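Local coordinates for bifunctional GH43-CE protein (Bacteroides eggerthii, PDB 6MLY), which probably takes part in arabinoxylan breakdown, joining a family 43 glycoside hydrolase of likely xylosidase type to a carbohydrate esterase in one chain, at residues T380-D394 against A495-K509. Residues are numbered along the deposited sequence; the frame is centred on the assembly and turned at random.
Sequences TGSVSMDVSGMKEGD and ATKEVGGYADFDYFK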
ATOM      1  N   THR A 380      -9.182  -4.764   1.330  1.00 72.84           N
ATOM      2  CA  THR A 380      -9.676  -3.422   1.309  1.00 71.32           C
ATOM      3  C   THR A 380     -10.397  -3.149   2.632  1.00 70.27           C
ATOM      4  O   THR A 380     -11.353  -3.837   2.960  1.00 69.73           O
ATOM      5  CB  THR A 380     -10.572  -3.216   0.080  1.00 71.99           C
ATOM      6  OG1 THR A 380      -9.753  -3.387  -1.079  1.00 73.85           O
ATOM      7  CG2 THR A 380     -11.249  -1.862   0.048  1.00 72.23           C
ATOM      8  N   GLY A 381      -9.909  -2.148   3.375  1.00 69.42           N
ATOM      9  CA  GLY A 381     -10.592  -1.602   4.547  1.00 69.16           C
ATOM     10  C   GLY A 381     -11.382  -0.353   4.196  1.00 68.15           C
ATOM     11  O   GLY A 381     -11.120   0.267   3.174  1.00 68.68           O
ATOM     12  N   SER A 382     -12.352   0.006   5.050  1.00 68.26           N
ATOM     13  CA  SER A 382     -13.224   1.170   4.844  1.00 68.37           C
ATOM     14  C   SER A 382     -13.713   1.731   6.185  1.00 68.30           C
ATOM     15  O   SER A 382     -13.731   1.022   7.200  1.00 68.53           O
ATOM     16  CB  SER A 382     -14.395   0.811   3.974  1.00 69.87           C
ATOM     17  OG  SER A 382     -13.957   0.338   2.713  1.00 71.93           O
ATOM     18  N   VAL A 383     -14.136   3.000   6.165  1.00 67.75           N
ATOM     19  CA  VAL A 383     -14.735   3.664   7.324  1.00 67.64           C
ATOM     20  C   VAL A 383     -15.792   4.673   6.853  1.00 68.20           C
ATOM     21  O   VAL A 383     -15.828   5.057   5.685  1.00 68.34           O
ATOM     22  CB  VAL A 383     -13.668   4.356   8.194  1.00 67.78           C
ATOM     23  CG1 VAL A 383     -12.982   3.382   9.141  1.00 67.93           C
ATOM     24  CG2 VAL A 383     -12.644   5.088   7.350  1.00 67.82           C
ATOM     25  N   SER A 384     -16.669   5.053   7.787  1.00 68.27           N
ATOM     26  CA  SER A 384     -17.518   6.236   7.702  1.00 68.87           C
ATOM     27  C   SER A 384     -17.282   7.062   8.968  1.00 69.46           C
ATOM     28  O   SER A 384     -17.331   6.512  10.073  1.00 68.58           O
ATOM     29  CB  SER A 384     -18.981   5.876   7.551  1.00 69.42           C
ATOM     30  OG  SER A 384     -19.817   7.019   7.714  1.00 70.39           O
ATOM     31  N   MET A 385     -17.027   8.363   8.793  1.00 69.42           N
ATOM     32  CA  MET A 385     -16.632   9.232   9.887  1.00 69.27           C
ATOM     33  C   MET A 385     -17.669  10.348  10.058  1.00 70.03           C
ATOM     34  O   MET A 385     -18.640  10.418   9.316  1.00 70.81           O
ATOM     35  CB  MET A 385     -15.246   9.833   9.627  1.00 69.20           C
ATOM     36  CG  MET A 385     -14.309   9.740  10.831  1.00 69.18           C
ATOM     37  SD  MET A 385     -12.548   9.703  10.406  1.00 69.23           S
ATOM     38  CE  MET A 385     -12.514   8.246   9.364  1.00 68.44           C
ATOM     39  N   ASP A 386     -17.456  11.176  11.086  1.00 70.56           N
ATOM     40  CA  ASP A 386     -18.235  12.383  11.360  1.00 71.95           C
ATOM     41  C   ASP A 386     -17.316  13.365  12.102  1.00 72.47           C
ATOM     42  O   ASP A 386     -16.910  13.106  13.247  1.00 73.06           O
ATOM     43  CB  ASP A 386     -19.511  12.066  12.148  1.00 72.06           C
ATOM     44  CG  ASP A 386     -20.557  13.173  12.116  1.00 72.98           C
ATOM     45  OD1 ASP A 386     -20.164  14.357  12.094  1.00 73.87           O
ATOM     46  OD2 ASP A 386     -21.760  12.840  12.120  1.00 73.65           O
ATOM     47  N   VAL A 387     -17.024  14.496  11.447  1.00 73.06           N
ATOM     48  CA  VAL A 387     -15.874  15.354  11.772  1.00 73.28           C
ATOM     49  C   VAL A 387     -16.299  16.569  12.613  1.00 73.77           C
ATOM     50  O   VAL A 387     -15.448  17.378  12.991  1.00 74.39           O
ATOM     51  CB  VAL A 387     -15.158  15.805  10.485  1.00 74.08           C
ATOM     52  CG1 VAL A 387     -14.881  14.631   9.559  1.00 74.00           C
ATOM     53  CG2 VAL A 387     -15.936  16.885   9.753  1.00 75.36           C
ATOM     54  N   SER A 388     -17.599  16.690  12.909  1.00 74.08           N
ATOM     55  CA  SER A 388     -18.153  17.803  13.687  1.00 75.32           C
ATOM     56  C   SER A 388     -17.302  18.085  14.933  1.00 75.90           C
ATOM     57  O   SER A 388     -17.050  19.242  15.258  1.00 77.02           O
ATOM     58  CB  SER A 388     -19.579  17.516  14.072  1.00 75.65           C
ATOM     59  OG  SER A 388     -20.267  16.870  13.010  1.00 75.57           O
ATOM     60  N   GLY A 389     -16.872  17.014  15.617  1.00 75.10           N
ATOM     61  CA  GLY A 389     -16.181  17.082  16.908  1.00 74.59           C
ATOM     62  C   GLY A 389     -14.779  17.663  16.821  1.00 74.34           C
ATOM     63  O   GLY A 389     -14.268  18.189  17.812  1.00 74.70           O
ATOM     64  N   MET A 390     -14.156  17.567  15.640  1.00 74.24           N
ATOM     65  CA  MET A 390     -12.741  17.891  15.449  1.00 74.99           C
ATOM     66  C   MET A 390     -12.465  19.368  15.757  1.00 76.94           C
ATOM     67  O   MET A 390     -13.338  20.229  15.600  1.00 77.12           O
ATOM     68  CB  MET A 390     -12.304  17.600  14.012  1.00 74.07           C
ATOM     69  CG  MET A 390     -12.356  16.134  13.657  1.00 72.91           C
ATOM     70  SD  MET A 390     -11.250  15.758  12.289  1.00 71.92           S
ATOM     71  CE  MET A 390     -12.056  14.297  11.637  1.00 71.63           C
ATOM     72  N   LYS A 391     -11.216  19.635  16.167  1.00 78.70           N
ATOM     73  CA  LYS A 391     -10.742  20.961  16.554  1.00 81.48           C
ATOM     74  C   LYS A 391      -9.510  21.343  15.716  1.00 83.71           C
ATOM     75  O   LYS A 391      -8.953  20.508  14.988  1.00 84.27           O
ATOM     76  CB  LYS A 391     -10.440  20.977  18.055  1.00 81.97           C
ATOM     77  CG  LYS A 391     -11.678  20.918  18.940  1.00 82.71           C
ATOM     78  CD  LYS A 391     -11.402  21.117  20.419  1.00 84.34           C
ATOM     79  CE  LYS A 391     -12.590  20.751  21.287  1.00 84.37           C
ATOM     80  NZ  LYS A 391     -12.229  20.647  22.721  1.00 84.67           N
ATOM     81  N   GLU A 392      -9.115  22.620  15.824  1.00 85.66           N
ATOM     82  CA  GLU A 392      -7.962  23.198  15.128  1.00 86.38           C
ATOM     83  C   GLU A 392      -6.726  22.315  15.344  1.00 85.96           C
ATOM     84  O   GLU A 392      -6.194  22.240  16.455  1.00 86.79           O
ATOM     85  CB  GLU A 392      -7.699  24.614  15.647  1.00 88.52           C
ATOM     86  CG  GLU A 392      -6.582  25.350  14.919  1.00 89.66           C
ATOM     87  CD  GLU A 392      -6.913  25.820  13.510  1.00 90.10           C
ATOM     88  OE1 GLU A 392      -8.091  25.719  13.115  1.00 90.69           O
ATOM     89  OE2 GLU A 392      -5.990  26.293  12.811  1.00 91.06           O
ATOM     90  N   GLY A 393      -6.292  21.642  14.271  1.00 85.64           N
ATOM     91  CA  GLY A 393      -5.021  20.913  14.237  1.00 84.93           C
ATOM     92  C   GLY A 393      -5.171  19.409  14.428  1.00 83.57           C
ATOM     93  O   GLY A 393      -4.174  18.685  14.359  1.00 83.30           O
ATOM     94  N   ASP A 394      -6.400  18.932  14.671  1.00 81.36           N
ATOM     95  CA  ASP A 394      -6.656  17.495  14.848  1.00 79.10           C
ATOM     96  C   ASP A 394      -6.618  16.813  13.473  1.00 77.82           C
ATOM     97  O   ASP A 394      -6.799  17.461  12.440  1.00 77.66           O
ATOM     98  CB  ASP A 394      -7.979  17.228  15.579  1.00 77.88           C
ATOM     99  CG  ASP A 394      -8.015  17.728  17.037  1.00 78.01           C
ATOM    100  OD1 ASP A 394      -7.032  18.387  17.441  1.00 79.06           O
ATOM    101  OD2 ASP A 394      -9.027  17.444  17.763  1.00 78.41           O
ATOM    102  N   ALA A 495      -4.363  15.218  18.077  1.00 76.14           N
ATOM    103  CA  ALA A 495      -4.230  16.666  18.039  1.00 78.65           C
ATOM    104  C   ALA A 495      -2.757  17.074  17.905  1.00 81.68           C
ATOM    105  O   ALA A 495      -1.868  16.392  18.421  1.00 83.32           O
ATOM    106  CB  ALA A 495      -4.832  17.258  19.286  1.00 79.96           C
ATOM    107  N   THR A 496      -2.533  18.200  17.213  1.00 82.76           N
ATOM    108  CA  THR A 496      -1.234  18.867  17.127  1.00 84.35           C
ATOM    109  C   THR A 496      -1.246  20.173  17.936  1.00 86.31           C
ATOM    110  O   THR A 496      -0.195  20.596  18.415  1.00 88.30           O
ATOM    111  CB  THR A 496      -0.841  19.145  15.668  1.00 84.15           C
ATOM    112  OG1 THR A 496      -1.830  19.997  15.086  1.00 84.19           O
ATOM    113  CG2 THR A 496      -0.706  17.885  14.842  1.00 83.68           C
ATOM    114  N   LYS A 497      -2.422  20.806  18.075  1.00 86.53           N
ATOM    115  CA  LYS A 497      -2.533  22.151  18.667  1.00 88.21           C
ATOM    116  C   LYS A 497      -3.494  22.178  19.868  1.00 88.46           C
ATOM    117  O   LYS A 497      -3.224  22.892  20.840  1.00 89.63           O
ATOM    118  CB  LYS A 497      -2.958  23.163  17.598  1.00 88.69           C
ATOM    119  CG  LYS A 497      -1.812  23.735  16.773  1.00 89.08           C
ATOM    120  CD  LYS A 497      -2.228  24.795  15.774  1.00 89.50           C
ATOM    121  CE  LYS A 497      -2.651  24.220  14.438  1.00 87.69           C
ATOM    122  NZ  LYS A 497      -2.901  25.284  13.440  1.00 88.04           N
ATOM    123  N   GLU A 498      -4.601  21.423  19.807  1.00 87.27           N
ATOM    124  CA  GLU A 498      -5.748  21.639  20.704  1.00 87.94           C
ATOM    125  C   GLU A 498      -6.400  20.299  21.072  1.00 85.37           C
ATOM    126  O   GLU A 498      -6.848  19.561  20.190  1.00 84.01           O
ATOM    127  CB  GLU A 498      -6.736  22.575  20.004  1.00 88.98           C
ATOM    128  CG  GLU A 498      -7.645  23.344  20.944  1.00 92.18           C
ATOM    129  CD  GLU A 498      -8.388  24.512  20.307  1.00 94.22           C
ATOM    130  OE1 GLU A 498      -8.150  24.811  19.109  1.00 94.18           O
ATOM    131  OE2 GLU A 498      -9.211  25.125  21.013  1.00 99.25           O
ATOM    132  N   VAL A 499      -6.466  20.006  22.380  1.00 84.58           N
ATOM    133  CA  VAL A 499      -6.999  18.731  22.891  1.00 83.34           C
ATOM    134  C   VAL A 499      -8.485  18.906  23.217  1.00 81.74           C
ATOM    135  O   VAL A 499      -8.934  20.020  23.482  1.00 82.90           O
ATOM    136  CB  VAL A 499      -6.222  18.216  24.123  1.00 83.20           C
ATOM    137  CG1 VAL A 499      -4.720  18.202  23.886  1.00 83.82           C
ATOM    138  CG2 VAL A 499      -6.552  18.983  25.399  1.00 84.86           C
ATOM    139  N   GLY A 500      -9.217  17.781  23.209  1.00 80.28           N
ATOM    140  CA  GLY A 500     -10.634  17.716  23.586  1.00 79.85           C
ATOM    141  C   GLY A 500     -11.534  17.305  22.430  1.00 79.18           C
ATOM    142  O   GLY A 500     -12.578  16.691  22.647  1.00 79.37           O
ATOM    143  N   GLY A 501     -11.138  17.663  21.202  1.00 78.92           N
ATOM    144  CA  GLY A 501     -11.874  17.321  19.990  1.00 77.37           C
ATOM    145  C   GLY A 501     -11.992  15.817  19.802  1.00 75.68           C
ATOM    146  O   GLY A 501     -11.153  15.058  20.287  1.00 74.97           O
ATOM    147  N   TYR A 502     -13.039  15.403  19.078  1.00 74.90           N
ATOM    148  CA  TYR A 502     -13.371  13.997  18.859  1.00 73.26           C
ATOM    149  C   TYR A 502     -13.709  13.756  17.382  1.00 72.64           C
ATOM    150  O   TYR A 502     -13.824  14.697  16.605  1.00 72.77           O
ATOM    151  CB  TYR A 502     -14.528  13.580  19.771  1.00 73.48           C
ATOM    152  CG  TYR A 502     -15.782  14.405  19.620  1.00 74.06           C
ATOM    153  CD1 TYR A 502     -16.816  13.989  18.796  1.00 73.70           C
ATOM    154  CD2 TYR A 502     -15.943  15.598  20.310  1.00 74.88           C
ATOM    155  CE1 TYR A 502     -17.973  14.740  18.654  1.00 74.68           C
ATOM    156  CE2 TYR A 502     -17.094  16.360  20.180  1.00 75.74           C
ATOM    157  CZ  TYR A 502     -18.112  15.930  19.348  1.00 75.22           C
ATOM    158  OH  TYR A 502     -19.249  16.669  19.212  1.00 76.63           O
ATOM    159  N   ALA A 503     -13.846  12.475  17.027  1.00 71.01           N
ATOM    160  CA  ALA A 503     -14.193  12.014  15.689  1.00 70.90           C
ATOM    161  C   ALA A 503     -14.988  10.712  15.807  1.00 71.18           C
ATOM    162  O   ALA A 503     -14.475   9.719  16.315  1.00 72.07           O
ATOM    163  CB  ALA A 503     -12.941  11.807  14.875  1.00 70.06           C
ATOM    164  N   ASP A 504     -16.242  10.723  15.352  1.00 70.85           N
ATOM    165  CA  ASP A 504     -17.084   9.537  15.419  1.00 70.90           C
ATOM    166  C   ASP A 504     -16.742   8.633  14.230  1.00 69.87           C
ATOM    167  O   ASP A 504     -16.363   9.125  13.182  1.00 69.49           O
ATOM    168  CB  ASP A 504     -18.570   9.899  15.436  1.00 72.00           C
ATOM    169  CG  ASP A 504     -18.946  10.914  16.503  1.00 73.85           C
ATOM    170  OD1 ASP A 504     -18.223  10.990  17.523  1.00 74.38           O
ATOM    171  OD2 ASP A 504     -19.953  11.632  16.297  1.00 76.23           O
ATOM    172  N   PHE A 505     -16.855   7.316  14.434  1.00 69.97           N
ATOM    173  CA  PHE A 505     -16.784   6.316  13.368  1.00 69.88           C
ATOM    174  C   PHE A 505     -18.052   5.458  13.415  1.00 70.35           C
ATOM    175  O   PHE A 505     -18.317   4.816  14.438  1.00 70.30           O
ATOM    176  CB  PHE A 505     -15.565   5.407  13.533  1.00 68.55           C
ATOM    177  CG  PHE A 505     -14.224   6.083  13.409  1.00 68.21           C
ATOM    178  CD1 PHE A 505     -13.445   5.913  12.275  1.00 67.70           C
ATOM    179  CD2 PHE A 505     -13.725   6.867  14.437  1.00 68.61           C
ATOM    180  CE1 PHE A 505     -12.199   6.512  12.173  1.00 67.24           C
ATOM    181  CE2 PHE A 505     -12.484   7.475  14.327  1.00 68.31           C
ATOM    182  CZ  PHE A 505     -11.723   7.298  13.195  1.00 67.54           C
ATOM    183  N   ASP A 506     -18.829   5.460  12.322  1.00 71.28           N
ATOM    184  CA  ASP A 506     -20.083   4.697  12.263  1.00 71.44           C
ATOM    185  C   ASP A 506     -19.763   3.198  12.186  1.00 70.71           C
ATOM    186  O   ASP A 506     -20.409   2.391  12.861  1.00 69.68           O
ATOM    187  CB  ASP A 506     -20.975   5.130  11.094  1.00 72.30           C
ATOM    188  CG  ASP A 506     -22.368   4.515  11.119  1.00 73.35           C
ATOM    189  OD1 ASP A 506     -22.816   4.093  12.213  1.00 74.65           O
ATOM    190  OD2 ASP A 506     -22.998   4.453  10.044  1.00 73.18           O
ATOM    191  N   TYR A 507     -18.770   2.850  11.354  1.00 70.25           N
ATOM    192  CA  TYR A 507     -18.408   1.466  11.084  1.00 69.43           C
ATOM    193  C   TYR A 507     -16.954   1.369  10.601  1.00 68.63           C
ATOM    194  O   TYR A 507     -16.344   2.355  10.188  1.00 68.51           O
ATOM    195  CB  TYR A 507     -19.371   0.844  10.063  1.00 70.02           C
ATOM    196  CG  TYR A 507     -19.256   1.358   8.649  1.00 70.16           C
ATOM    197  CD1 TYR A 507     -18.302   0.863   7.773  1.00 70.03           C
ATOM    198  CD2 TYR A 507     -20.125   2.324   8.170  1.00 71.10           C
ATOM    199  CE1 TYR A 507     -18.203   1.323   6.469  1.00 70.43           C
ATOM    200  CE2 TYR A 507     -20.039   2.797   6.870  1.00 71.46           C
ATOM    201  CZ  TYR A 507     -19.074   2.297   6.013  1.00 71.26           C
ATOM    202  OH  TYR A 507     -18.990   2.771   4.733  1.00 71.63           O
ATOM    203  N   PHE A 508     -16.407   0.152  10.700  1.00 68.19           N
ATOM    204  CA  PHE A 508     -15.255  -0.284   9.925  1.00 68.13           C
ATOM    205  C   PHE A 508     -15.694  -1.497   9.104  1.00 67.85           C
ATOM    206  O   PHE A 508     -16.436  -2.336   9.591  1.00 67.05           O
ATOM    207  CB  PHE A 508     -14.061  -0.614  10.827  1.00 67.46           C
ATOM    208  CG  PHE A 508     -12.907  -1.288  10.127  1.00 67.27           C
ATOM    209  CD1 PHE A 508     -11.866  -0.546   9.589  1.00 67.69           C
ATOM    210  CD2 PHE A 508     -12.860  -2.667  10.001  1.00 67.20           C
ATOM    211  CE1 PHE A 508     -10.808  -1.167   8.941  1.00 67.18           C
ATOM    212  CE2 PHE A 508     -11.802  -3.286   9.355  1.00 67.52           C
ATOM    213  CZ  PHE A 508     -10.779  -2.536   8.821  1.00 67.33           C
ATOM    214  N   LYS A 509     -15.249  -1.553   7.848  1.00 68.93           N
ATOM    215  CA  LYS A 509     -15.636  -2.608   6.929  1.00 70.47           C
ATOM    216  C   LYS A 509     -14.369  -3.129   6.254  1.00 70.48           C
ATOM    217  O   LYS A 509     -13.530  -2.332   5.842  1.00 70.89           O
ATOM    218  CB  LYS A 509     -16.649  -2.085   5.904  1.00 72.19           C
ATOM    219  CG  LYS A 509     -17.773  -3.051   5.550  1.00 74.09           C
ATOM    220  CD  LYS A 509     -17.692  -3.604   4.146  1.00 75.71           C
ATOM    221  CE  LYS A 509     -18.149  -2.610   3.105  1.00 76.99           C
ATOM    222  NZ  LYS A 509     -18.364  -3.275   1.801  1.00 79.81           N
TER
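Val-383 pairs with Phe-508 and Met-385 with Phe-505, both non-hydrogen-bonded pairs, where strands 380-386 and 502-509 run antiparallel, their axes approaching to 4.6 Å at 175°, in one sheet of the concanavalin A-like domain. Strand 441-449 flanks 380-386 on its other edge. The register illustrates a classic beta bulge: Ser-382 faces Lys-509, but Asp-386 faces Asp-504, strand 502-509 having gained a residue around Asp-506, whose N bonds Ser-384 O at 2.9 Å. On the inner face, Met-385 lies alongside Phe-505, its CG 4.2 Å from the ring centroid over one face and SD more oblique, a Met-aromatic contact; the bend at chi3 (-59°) folds CE back against the ring. Leu-491 of strand 488-491 packs on Val-383, Phe-505 and Phe-508. On the opposite face, Asp-386 and Asp-504 share Arg-348, which probably offsets their like charges, and Asp-504 also holds Arg-353. Past the strand, Gly-389 CA sits over the centre of the Tyr-502 ring, 3.3 Å from its centroid, a CH-pi contact. An alanine in place of Tyr-502 is likely to uncover the turn at Gly-389 and open a gap beneath it. Farther out, Thr-496 OG1 donates to Gly-393 O at 2.8 Å, tilted 26° from the carbonyl plane.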